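PDB 3GF6: DUF3845 domain-containing protein from Bacteroides thetaiotaomicron VPI-5482, which is of unknown function, but is a bacterial lipoprotein with an all-beta fold whose family is grouped with the C1q and TNF domains. Local coordinates for residues Val31-Asn36 against Tyr214-Glu219; Phe59-Lys64 against Gly79-Thr84; Gln99-Thr104 against Gln187-Leu192; Gln137-Phe142 against Pro151-Cys156. All blocks are in the same frame, centred on the assembly; numbering follows the deposited sequence. Where two conformers were deposited one is given.

The chain folds into two antiparallel sheets. Contacts 2, 3 and 4 lie in one, contact 1 in the other. In the first, strand 187-198 of contact 3 pairs with strand 56-62 of contact 2 and strand 129-139 of contact 4. Centres of contacts 3 and 4 are about 9 Å apart, those of contacts 2 and 3 about 11 Å. Contact 1 is centred about 13 Å from contact 3 and touches it through Leu217 on Tyr103 and Phe215 on Leu188, so the sheets meet there. Along the chain, contact 1 encloses the others; contact 2 precedes contact 3, whose loop contains contact 4. Contacts 1 and 3 join sequence-distant strands, contacts 2 and 4 close ones.

Contact 1 of 4, residues Val31-Asn36 against Tyr214-Glu219; sequences VARSFN and YFELYE. With EDO (1,2-ethanediol), chain G.
Leu217 O is gripped by two successive amides of the facing strand. Val31 N donates to Leu217 O at 2.8 Å. The bond from Ala32 N to Leu217 O is weak, 3.3 Å. The antiparallel ladder then runs on regularly: Leu217 N bonds to Ala32 O, and Ser34 and Phe215 exchange a pair of backbone bonds.

Arg33 and Glu216 share the partly exposed face and lie side by side. Arg33 CG is anti to the backbone N (chi1 168°) and the chain stays extended to NE, which keeps it beside Glu216. The salt bridge from Arg33 NE to Glu216 OE2 is long, 3.6 Å, with the two flat groups 76° apart. A water in the guanidinium plane closes the gap, 2.8 Å from Arg33 NE, and donates to Glu216 OE2. Arg33 NH1 forms a salt bridge with Asp69, while Glu216 OE1 accepts from Tyr218 OH at 2.8 Å. Were Glu216 an alanine, Arg33 NE would probably lose its charged neighbour and Tyr218 OH its acceptor.

Tyr214 OH lies 2.8 Å from O1 of a 1,2-ethanediol, probably from the crystallisation liquor. Val31 CG2 packs against Leu217 CG at 3.8 Å. On the buried face of Ala32, Ser34, Phe215 and Leu217, Phe75 touches Ala32 and Ser34. Val31 and Ala32 together oppose Leu217, a classic beta bulge in an antiparallel sheet of this all-beta fold.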
# COMPACT_ATOMS: atom_id res chain seq x y z
N VAL A 31 17.29 -9.46 0.66
CA VAL A 31 17.21 -9.19 2.10
C VAL A 31 15.81 -9.32 2.64
O VAL A 31 15.61 -9.45 3.83
CB VAL A 31 17.85 -7.84 2.50
CG1 VAL A 31 19.42 -7.92 2.31
CG2 VAL A 31 17.25 -6.64 1.78
N ALA A 32 14.83 -9.29 1.76
CA ALA A 32 13.44 -9.56 2.17
C ALA A 32 12.66 -10.08 0.94
O ALA A 32 12.88 -9.64 -0.22
CB ALA A 32 12.75 -8.32 2.79
N ARG A 33 11.80 -11.04 1.22
CA ARG A 33 10.89 -11.62 0.24
C ARG A 33 9.70 -12.21 0.95
O ARG A 33 9.84 -12.99 1.92
CB ARG A 33 11.60 -12.69 -0.60
CG ARG A 33 10.65 -13.56 -1.47
CD ARG A 33 11.41 -14.40 -2.49
NE ARG A 33 10.45 -15.20 -3.24
CZ ARG A 33 10.24 -16.50 -3.10
NH1 ARG A 33 10.94 -17.23 -2.23
NH2 ARG A 33 9.31 -17.09 -3.84
N SER A 34 8.52 -11.80 0.47
CA SER A 34 7.25 -12.39 0.87
C SER A 34 6.44 -12.75 -0.38
O SER A 34 6.55 -12.09 -1.42
CB SER A 34 6.46 -11.45 1.78
OG SER A 34 6.06 -10.26 1.11
N PHE A 35 5.60 -13.77 -0.25
CA PHE A 35 4.79 -14.25 -1.34
C PHE A 35 3.60 -15.03 -0.79
O PHE A 35 3.35 -15.06 0.43
CB PHE A 35 5.63 -15.08 -2.32
CG PHE A 35 6.26 -16.29 -1.72
CD1 PHE A 35 7.47 -16.18 -1.04
CD2 PHE A 35 5.67 -17.54 -1.85
CE1 PHE A 35 8.07 -17.33 -0.47
CE2 PHE A 35 6.27 -18.68 -1.29
CZ PHE A 35 7.48 -18.56 -0.61
N ASN A 36 2.85 -15.65 -1.69
CA ASN A 36 1.61 -16.33 -1.30
C ASN A 36 1.45 -17.63 -2.06
O ASN A 36 1.92 -17.77 -3.20
CB ASN A 36 0.41 -15.45 -1.61
CG ASN A 36 0.38 -14.14 -0.81
OD1 ASN A 36 -0.06 -14.09 0.36
ND2 ASN A 36 0.77 -13.07 -1.47
N TYR A 214 3.47 -10.57 -4.52
CA TYR A 214 4.75 -10.82 -3.86
C TYR A 214 5.55 -9.53 -3.72
O TYR A 214 5.29 -8.55 -4.42
CB TYR A 214 5.61 -11.85 -4.63
CG TYR A 214 6.27 -11.32 -5.87
CD1 TYR A 214 7.54 -10.76 -5.81
CD2 TYR A 214 5.62 -11.39 -7.09
CE1 TYR A 214 8.17 -10.25 -6.95
CE2 TYR A 214 6.22 -10.92 -8.25
CZ TYR A 214 7.49 -10.33 -8.17
OH TYR A 214 8.10 -9.90 -9.29
N PHE A 215 6.55 -9.59 -2.87
CA PHE A 215 7.41 -8.45 -2.60
C PHE A 215 8.81 -8.96 -2.39
O PHE A 215 9.00 -9.85 -1.58
CB PHE A 215 6.92 -7.74 -1.33
CG PHE A 215 7.81 -6.63 -0.91
CD1 PHE A 215 7.64 -5.36 -1.46
CD2 PHE A 215 8.88 -6.84 -0.05
CE1 PHE A 215 8.50 -4.32 -1.09
CE2 PHE A 215 9.75 -5.82 0.29
CZ PHE A 215 9.56 -4.56 -0.22
N GLU A 216 9.79 -8.36 -3.08
CA GLU A 216 11.21 -8.69 -2.94
C GLU A 216 12.03 -7.43 -2.81
O GLU A 216 11.76 -6.45 -3.51
CB GLU A 216 11.76 -9.45 -4.15
CG GLU A 216 11.08 -10.77 -4.35
CD GLU A 216 11.54 -11.51 -5.60
OE1 GLU A 216 12.31 -10.98 -6.41
OE2 GLU A 216 11.12 -12.67 -5.74
N LEU A 217 13.04 -7.49 -1.95
CA LEU A 217 13.97 -6.39 -1.71
C LEU A 217 15.42 -6.92 -1.78
O LEU A 217 15.78 -7.86 -1.07
CB LEU A 217 13.73 -5.75 -0.35
CG LEU A 217 14.62 -4.56 0.03
CD1 LEU A 217 14.45 -3.36 -0.94
CD2 LEU A 217 14.29 -4.12 1.48
N TYR A 218 16.21 -6.29 -2.63
CA TYR A 218 17.61 -6.60 -2.81
C TYR A 218 18.49 -5.45 -2.33
O TYR A 218 18.16 -4.28 -2.55
CB TYR A 218 17.91 -6.85 -4.31
CG TYR A 218 17.16 -8.03 -4.86
CD1 TYR A 218 15.86 -7.90 -5.33
CD2 TYR A 218 17.74 -9.31 -4.84
CE1 TYR A 218 15.15 -9.01 -5.81
CE2 TYR A 218 17.04 -10.41 -5.31
CZ TYR A 218 15.75 -10.25 -5.79
OH TYR A 218 15.07 -11.33 -6.26
N GLU A 219 19.62 -5.80 -1.71
CA GLU A 219 20.74 -4.90 -1.57
C GLU A 219 21.60 -5.09 -2.83
O GLU A 219 21.97 -6.21 -3.15
CB GLU A 219 21.58 -5.22 -0.34
CG GLU A 219 20.98 -4.88 0.97
CD GLU A 219 21.92 -5.17 2.15
OE1 GLU A 219 23.11 -5.50 1.92
OE2 GLU A 219 21.45 -5.12 3.30
C1 EDO G . 8.08 -7.03 -10.73
O1 EDO G . 6.87 -7.81 -10.72
C2 EDO G . 8.70 -7.19 -12.12
O2 EDO G . 9.85 -8.03 -12.04
O HOH W 1 8.63 -13.83 -4.91

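Contact 2 of 4, residues Phe59-Lys64 against Gly79-Thr84; sequences FMIDLK and GKSKLT
Met60 and Thr84 form a hydrogen-bonded pair in an antiparallel beta ladder, within the sheet that also holds strand 187-198. The backbone bonds come first. Met60 N donates to Thr84 O and Thr84 N to Met60 O, while Asp62 N reaches Lys82 O at 2.9 Å. The return bond from Lys82 N to Asp62 O is weak. Beyond the strands, a side chain takes over: Lys64 N donates to Ser81 OG at 3.0 Å. Tyr40 OH also bonds to Ser81 OG, so Ser81 OG ties the two segments to strand 40-46.

The charged contacts are looser. Asp62 and Lys82 lie side by side, but Asp62 OD2 and Lys82 NZ stay 4.1 Å apart, beyond a salt bridge. A water accepts from Lys82 NZ and donates weakly to Asp62 OD2. Another links Lys64 NZ to Lys80 O.

Apolar contacts lie mostly on the Ile61 and Leu83 face. On the other, the selenomethionine Met60 bends at chi2 (95°), which brings CE against Thr84 CB. Ile61 CD1 meets Leu83 CB at 3.7 Å. Leu83 also makes a CH-pi contact with Phe59: its CD1 sits 3.5 Å above the ring plane, offset toward the rim near Phe59 CD1.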
# COMPACT_ATOMS: atom_id res chain seq x y z
N PHE A 59 -9.08 5.38 5.42
CA PHE A 59 -8.28 4.32 6.03
C PHE A 59 -7.16 3.88 5.15
O PHE A 59 -7.15 4.18 3.95
CB PHE A 59 -9.13 3.11 6.47
CG PHE A 59 -9.99 2.54 5.40
CD1 PHE A 59 -9.50 1.62 4.47
CD2 PHE A 59 -11.31 2.93 5.29
CE1 PHE A 59 -10.36 1.13 3.45
CE2 PHE A 59 -12.14 2.43 4.30
CZ PHE A 59 -11.67 1.52 3.40
N MSE A 60 -6.18 3.21 5.76
CA MSE A 60 -5.08 2.71 5.01
C MSE A 60 -4.87 1.22 5.28
O MSE A 60 -5.36 0.67 6.26
CB MSE A 60 -3.80 3.53 5.25
CG MSE A 60 -3.33 3.43 6.61
SE MSE A 60 -1.96 2.04 6.83
CE MSE A 60 -1.60 2.80 8.58
N ILE A 61 -4.15 0.61 4.34
CA ILE A 61 -3.90 -0.83 4.38
C ILE A 61 -2.39 -1.03 4.50
O ILE A 61 -1.57 -0.48 3.72
CB ILE A 61 -4.40 -1.56 3.12
CG1 ILE A 61 -5.88 -1.28 2.85
CG2 ILE A 61 -4.10 -3.10 3.23
CD1 ILE A 61 -6.79 -1.68 3.99
N ASP A 62 -2.00 -1.83 5.50
CA ASP A 62 -0.62 -2.33 5.58
C ASP A 62 -0.59 -3.56 4.69
O ASP A 62 -1.28 -4.55 4.96
CB ASP A 62 -0.22 -2.74 7.01
CG ASP A 62 0.01 -1.54 7.94
OD1 ASP A 62 -0.02 -0.37 7.51
OD2 ASP A 62 0.20 -1.76 9.14
N LEU A 63 0.22 -3.52 3.64
CA LEU A 63 0.22 -4.58 2.61
C LEU A 63 1.20 -5.68 2.99
O LEU A 63 2.39 -5.42 3.21
CB LEU A 63 0.57 -4.02 1.25
CG LEU A 63 -0.53 -3.13 0.64
CD1 LEU A 63 0.13 -2.38 -0.53
CD2 LEU A 63 -1.72 -3.94 0.19
N LYS A 64 0.70 -6.90 3.06
CA LYS A 64 1.49 -8.03 3.52
C LYS A 64 1.20 -9.26 2.66
O LYS A 64 0.12 -9.36 2.09
CB LYS A 64 1.19 -8.35 4.99
CG LYS A 64 1.51 -7.20 5.93
CD LYS A 64 1.28 -7.57 7.41
CE LYS A 64 1.49 -6.32 8.24
NZ LYS A 64 1.35 -6.55 9.68
N GLY A 79 2.61 -11.54 6.60
CA GLY A 79 1.39 -11.73 7.36
C GLY A 79 0.17 -11.50 6.49
O GLY A 79 0.24 -11.66 5.28
N LYS A 80 -0.95 -11.16 7.12
CA LYS A 80 -2.15 -10.73 6.40
C LYS A 80 -2.26 -9.20 6.49
O LYS A 80 -2.04 -8.60 7.54
CB LYS A 80 -3.46 -11.36 6.93
CG LYS A 80 -3.55 -12.87 6.75
CD LYS A 80 -4.74 -13.43 7.53
CE LYS A 80 -4.64 -14.92 7.72
NZ LYS A 80 -5.82 -15.47 8.46
N SER A 81 -2.57 -8.59 5.35
CA SER A 81 -2.88 -7.16 5.25
C SER A 81 -3.95 -6.76 6.27
O SER A 81 -4.82 -7.57 6.63
CB SER A 81 -3.35 -6.83 3.82
OG SER A 81 -2.31 -7.09 2.89
N LYS A 82 -3.87 -5.54 6.77
CA LYS A 82 -4.80 -5.05 7.75
C LYS A 82 -5.15 -3.58 7.47
O LYS A 82 -4.40 -2.85 6.82
CB LYS A 82 -4.23 -5.22 9.14
CG LYS A 82 -3.07 -4.36 9.41
CD LYS A 82 -2.59 -4.53 10.87
CE LYS A 82 -1.41 -3.64 11.12
NZ LYS A 82 -0.89 -3.80 12.54
N LEU A 83 -6.27 -3.17 8.00
CA LEU A 83 -6.88 -1.86 7.77
C LEU A 83 -6.85 -1.05 9.06
O LEU A 83 -7.26 -1.53 10.14
CB LEU A 83 -8.33 -2.10 7.35
CG LEU A 83 -9.27 -0.94 7.02
CD1 LEU A 83 -10.37 -1.41 6.09
CD2 LEU A 83 -9.86 -0.19 8.28
N THR A 84 -6.49 0.21 8.93
CA THR A 84 -6.36 1.12 10.05
C THR A 84 -7.07 2.40 9.69
O THR A 84 -6.76 2.98 8.67
CB THR A 84 -4.86 1.46 10.32
OG1 THR A 84 -4.15 0.27 10.67
CG2 THR A 84 -4.74 2.45 11.51
O HOH W 2 1.30 -2.03 12.28
O HOH W 3 -1.41 -7.53 9.97

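Contact 3 of 4, residues Gln99-Thr104 against Gln187-Leu192; sequences QVPIYT and QLYFNL
Pro101 lies alongside Tyr189, the two pointing the same way. Its CB sits over one ring face in a CH-pi contact, 4.2 Å from the centroid and offset toward the rim. Tyr189 CG is anti to the carbonyl carbon (chi1 -57°), which swings the ring toward Pro101. Gln99 O approaches the same ring at its edge, in plane. A water lies 2.7 Å from both Gln99 O and Tyr189 OH. A leucine in place of Tyr189 would probably leave Pro101 CB without its ring face and that water without its phenolic mate.

Gln187 crosses Pro101 obliquely, with OE1 3.5 Å from Pro101 CG. OE1 is also bound by a water that reaches Thr104 OG1. Ile102 turns to the opposite side and runs beside Phe190, its CD1 at the ring edge and 4.1 Å from Phe190 CB. Phe215 of the other sheet packs on both Ile102 and Leu188.

Backbone bonds accompany this packing. Leu188 N donates to Tyr103 O at 3.0 Å. Leu188 O receives Ile102 N at 2.7 Å and, weakly, Tyr103 N. Two residues thus oppose one, the mark of a classic beta bulge, here where a short edge strand joins the sheet.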
# COMPACT_ATOMS: atom_id res chain seq x y z
N GLN A 99 2.25 4.17 11.61
CA GLN A 99 3.08 4.51 10.42
C GLN A 99 4.28 3.57 10.36
O GLN A 99 5.40 3.88 10.82
CB GLN A 99 3.47 5.99 10.42
CG GLN A 99 2.26 6.95 10.42
CD GLN A 99 2.63 8.41 10.22
OE1 GLN A 99 3.67 8.72 9.62
NE2 GLN A 99 1.76 9.32 10.69
N VAL A 100 4.01 2.38 9.86
CA VAL A 100 4.91 1.24 10.04
C VAL A 100 5.50 0.80 8.71
O VAL A 100 4.80 0.46 7.79
CB VAL A 100 4.16 0.07 10.69
CG1 VAL A 100 5.10 -1.16 10.79
CG2 VAL A 100 3.64 0.50 12.08
N PRO A 101 6.84 0.81 8.62
CA PRO A 101 7.52 0.41 7.39
C PRO A 101 7.50 -1.12 7.13
O PRO A 101 7.50 -1.90 8.07
CB PRO A 101 8.95 0.85 7.63
CG PRO A 101 9.10 0.88 9.09
CD PRO A 101 7.76 1.18 9.69
N ILE A 102 7.50 -1.52 5.87
CA ILE A 102 7.60 -2.92 5.50
C ILE A 102 9.01 -3.43 5.78
O ILE A 102 9.19 -4.61 6.08
CB ILE A 102 7.15 -3.11 4.01
CG1 ILE A 102 6.91 -4.58 3.71
CG2 ILE A 102 8.19 -2.53 3.00
CD1 ILE A 102 6.29 -4.85 2.30
N TYR A 103 10.01 -2.55 5.66
CA TYR A 103 11.40 -2.93 5.92
C TYR A 103 12.17 -1.76 6.49
O TYR A 103 11.93 -0.63 6.09
CB TYR A 103 12.08 -3.40 4.63
CG TYR A 103 13.43 -4.02 4.82
CD1 TYR A 103 14.57 -3.26 4.69
CD2 TYR A 103 13.57 -5.38 5.10
CE1 TYR A 103 15.82 -3.81 4.85
CE2 TYR A 103 14.87 -5.94 5.26
CZ TYR A 103 15.96 -5.15 5.11
OH TYR A 103 17.24 -5.65 5.27
N THR A 104 13.11 -2.04 7.39
CA THR A 104 13.97 -1.02 8.03
C THR A 104 15.42 -1.26 7.69
O THR A 104 15.95 -2.34 7.92
CB THR A 104 13.76 -1.02 9.57
OG1 THR A 104 12.39 -0.69 9.81
CG2 THR A 104 14.63 0.03 10.33
N GLN A 187 13.72 3.89 5.98
CA GLN A 187 12.58 3.01 6.16
C GLN A 187 11.79 3.00 4.85
O GLN A 187 11.68 4.03 4.21
CB GLN A 187 11.69 3.50 7.32
CG GLN A 187 12.42 3.57 8.64
CD GLN A 187 11.56 4.17 9.73
OE1 GLN A 187 11.05 3.43 10.58
NE2 GLN A 187 11.44 5.50 9.76
N LEU A 188 11.28 1.82 4.48
CA LEU A 188 10.49 1.61 3.27
C LEU A 188 9.03 1.28 3.64
O LEU A 188 8.77 0.35 4.44
CB LEU A 188 11.10 0.47 2.45
CG LEU A 188 10.56 0.23 1.03
CD1 LEU A 188 10.91 1.40 0.12
CD2 LEU A 188 11.14 -1.12 0.48
N TYR A 189 8.11 2.00 3.01
CA TYR A 189 6.67 1.87 3.26
C TYR A 189 5.97 1.33 2.01
O TYR A 189 6.30 1.77 0.90
CB TYR A 189 6.06 3.21 3.66
CG TYR A 189 6.72 3.82 4.89
CD1 TYR A 189 7.86 4.62 4.79
CD2 TYR A 189 6.22 3.55 6.16
CE1 TYR A 189 8.48 5.15 5.92
CE2 TYR A 189 6.85 4.11 7.31
CZ TYR A 189 7.98 4.88 7.18
OH TYR A 189 8.58 5.43 8.30
N PHE A 190 5.03 0.41 2.21
CA PHE A 190 4.19 -0.14 1.11
C PHE A 190 2.77 -0.28 1.62
O PHE A 190 2.51 -1.05 2.54
CB PHE A 190 4.79 -1.44 0.58
CG PHE A 190 4.11 -2.01 -0.63
CD1 PHE A 190 3.74 -1.20 -1.72
CD2 PHE A 190 3.93 -3.39 -0.73
CE1 PHE A 190 3.12 -1.77 -2.86
CE2 PHE A 190 3.31 -3.95 -1.84
CZ PHE A 190 2.90 -3.14 -2.90
N ASN A 191 1.89 0.58 1.08
CA ASN A 191 0.54 0.73 1.59
C ASN A 191 -0.47 1.05 0.49
O ASN A 191 -0.10 1.47 -0.60
CB ASN A 191 0.42 1.86 2.62
CG ASN A 191 1.32 1.68 3.81
OD1 ASN A 191 0.90 1.17 4.89
ND2 ASN A 191 2.56 2.11 3.66
N LEU A 192 -1.74 0.81 0.81
CA LEU A 192 -2.86 1.44 0.12
C LEU A 192 -3.42 2.55 1.00
O LEU A 192 -3.55 2.40 2.23
CB LEU A 192 -3.99 0.46 -0.19
CG LEU A 192 -3.70 -0.74 -1.08
CD1 LEU A 192 -4.98 -1.60 -1.25
CD2 LEU A 192 -3.20 -0.30 -2.42
O HOH W 4 7.19 5.92 10.52
O HOH W 5 4.42 0.23 4.99
O HOH W 6 11.42 1.19 11.77

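Contact 4 of 4, residues Gln137-Phe142 against Pro151-Cys156; sequences QLASLF and PEVFMC
Leu138, Gln137 and Glu152 have the most surface buried here. Leu138 is the centre of the backbone pairing. Its O accepts two amides, Phe154 N at 2.9 Å and Met155 N at 3.0 Å, the second in the carbonyl plane. Its N donates to Met155 O. Phe154 and Met155 therefore both oppose Leu138, and this classic beta bulge shifts the antiparallel register by one residue. The Leu138 side chain packs CB to CB against the selenomethionine Met155 at 3.9 Å. Tyr178 of the other sheet touches Leu138, Phe154 and Met155, so this face turns toward the other sheet, consistent with a beta sandwich.

Gln137 points to the opposite face. Its CG is anti to the backbone N (chi1 -175°), which carries the extended chain across Val153, at about a right angle, toward Cys156. Gln137 OE1 comes 3.7 Å from Val153 CG1 and 3.4 Å from Cys156 SG. Pro144 and Pro147 lie on the same side chain.

Glu152 carries the end of the ladder. Its O accepts from Ser140 N at 2.8 Å and also sits above the centre of the Phe154 ring. The side chain bends at chi2 (84°), so its aliphatic part serves as the contact surface. CB and CG both touch Ser140 OG, and CG lies 3.6 Å from Leu141 CD1.

The join thus depends on backbone bonds and apolar contacts, with Leu138 O shared by two amides and no salt bridge between the segments.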
# COMPACT_ATOMS: atom_id res chain seq x y z
N GLN A 137 1.18 2.80 -2.82
CA GLN A 137 2.39 3.58 -2.75
C GLN A 137 3.55 2.88 -2.07
O GLN A 137 3.41 2.31 -0.99
CB GLN A 137 2.11 4.90 -2.04
CG GLN A 137 3.27 5.84 -2.00
CD GLN A 137 2.81 7.25 -1.81
OE1 GLN A 137 2.50 7.93 -2.78
NE2 GLN A 137 2.75 7.72 -0.55
N LEU A 138 4.69 2.92 -2.76
CA LEU A 138 5.99 2.51 -2.22
C LEU A 138 6.81 3.78 -2.10
O LEU A 138 6.94 4.51 -3.06
CB LEU A 138 6.67 1.57 -3.19
CG LEU A 138 7.97 0.93 -2.77
CD1 LEU A 138 7.61 -0.10 -1.64
CD2 LEU A 138 8.72 0.31 -4.02
N ALA A 139 7.36 4.02 -0.91
CA ALA A 139 7.97 5.29 -0.55
C ALA A 139 8.89 5.14 0.66
O ALA A 139 8.73 4.21 1.46
CB ALA A 139 6.89 6.34 -0.25
N SER A 140 9.83 6.06 0.80
CA SER A 140 10.67 6.15 2.00
C SER A 140 10.07 7.06 3.09
O SER A 140 10.72 7.28 4.08
CB SER A 140 12.08 6.56 1.62
OG SER A 140 12.07 7.92 1.22
N LEU A 141 8.87 7.62 2.87
CA LEU A 141 8.08 8.37 3.85
C LEU A 141 6.67 7.79 3.89
O LEU A 141 6.24 7.18 2.91
CB LEU A 141 8.00 9.85 3.47
CG LEU A 141 9.36 10.56 3.42
CD1 LEU A 141 9.18 11.97 2.87
CD2 LEU A 141 10.02 10.57 4.83
N PHE A 142 5.97 8.00 5.01
CA PHE A 142 4.58 7.60 5.15
C PHE A 142 3.65 8.74 4.76
O PHE A 142 3.71 9.82 5.33
CB PHE A 142 4.31 7.13 6.61
CG PHE A 142 2.95 6.56 6.79
CD1 PHE A 142 1.85 7.36 6.99
CD2 PHE A 142 2.76 5.16 6.65
CE1 PHE A 142 0.56 6.80 7.08
CE2 PHE A 142 1.48 4.59 6.76
CZ PHE A 142 0.39 5.42 6.98
N PRO A 151 10.71 13.15 -4.09
CA PRO A 151 11.60 12.09 -4.63
C PRO A 151 11.60 10.84 -3.74
O PRO A 151 11.97 9.76 -4.18
CB PRO A 151 12.99 12.72 -4.63
CG PRO A 151 12.87 13.97 -3.81
CD PRO A 151 11.45 14.34 -3.63
N GLU A 152 11.11 10.98 -2.51
CA GLU A 152 10.93 9.85 -1.60
C GLU A 152 9.83 8.87 -2.01
O GLU A 152 9.75 7.74 -1.48
CB GLU A 152 10.62 10.37 -0.20
CG GLU A 152 11.78 11.06 0.50
CD GLU A 152 11.98 12.52 0.16
OE1 GLU A 152 11.14 13.12 -0.56
OE2 GLU A 152 13.01 13.05 0.65
N VAL A 153 8.98 9.30 -2.92
CA VAL A 153 7.95 8.44 -3.48
C VAL A 153 8.51 7.68 -4.68
O VAL A 153 8.91 8.29 -5.70
CB VAL A 153 6.68 9.23 -3.84
CG1 VAL A 153 5.71 8.37 -4.63
CG2 VAL A 153 5.97 9.66 -2.56
N PHE A 154 8.59 6.36 -4.53
CA PHE A 154 9.21 5.48 -5.53
C PHE A 154 8.18 4.95 -6.54
O PHE A 154 8.46 4.80 -7.72
CB PHE A 154 9.94 4.30 -4.84
CG PHE A 154 11.02 4.72 -3.86
CD1 PHE A 154 11.81 5.85 -4.08
CD2 PHE A 154 11.19 4.02 -2.66
CE1 PHE A 154 12.78 6.24 -3.15
CE2 PHE A 154 12.15 4.41 -1.74
CZ PHE A 154 12.94 5.51 -1.98
N MSE A 155 6.97 4.66 -6.03
CA MSE A 155 5.88 4.15 -6.85
C MSE A 155 4.60 4.70 -6.28
O MSE A 155 4.34 4.64 -5.07
CB MSE A 155 5.80 2.61 -6.87
CG MSE A 155 4.84 2.04 -7.92
SE MSE A 155 4.08 0.33 -7.40
CE MSE A 155 2.85 0.91 -5.98
N CYS A 156 3.78 5.26 -7.16
CA CYS A 156 2.46 5.74 -6.76
C CYS A 156 1.50 5.46 -7.90
O CYS A 156 1.67 6.01 -8.99
CB CYS A 156 2.50 7.25 -6.43
SG CYS A 156 0.92 7.87 -5.80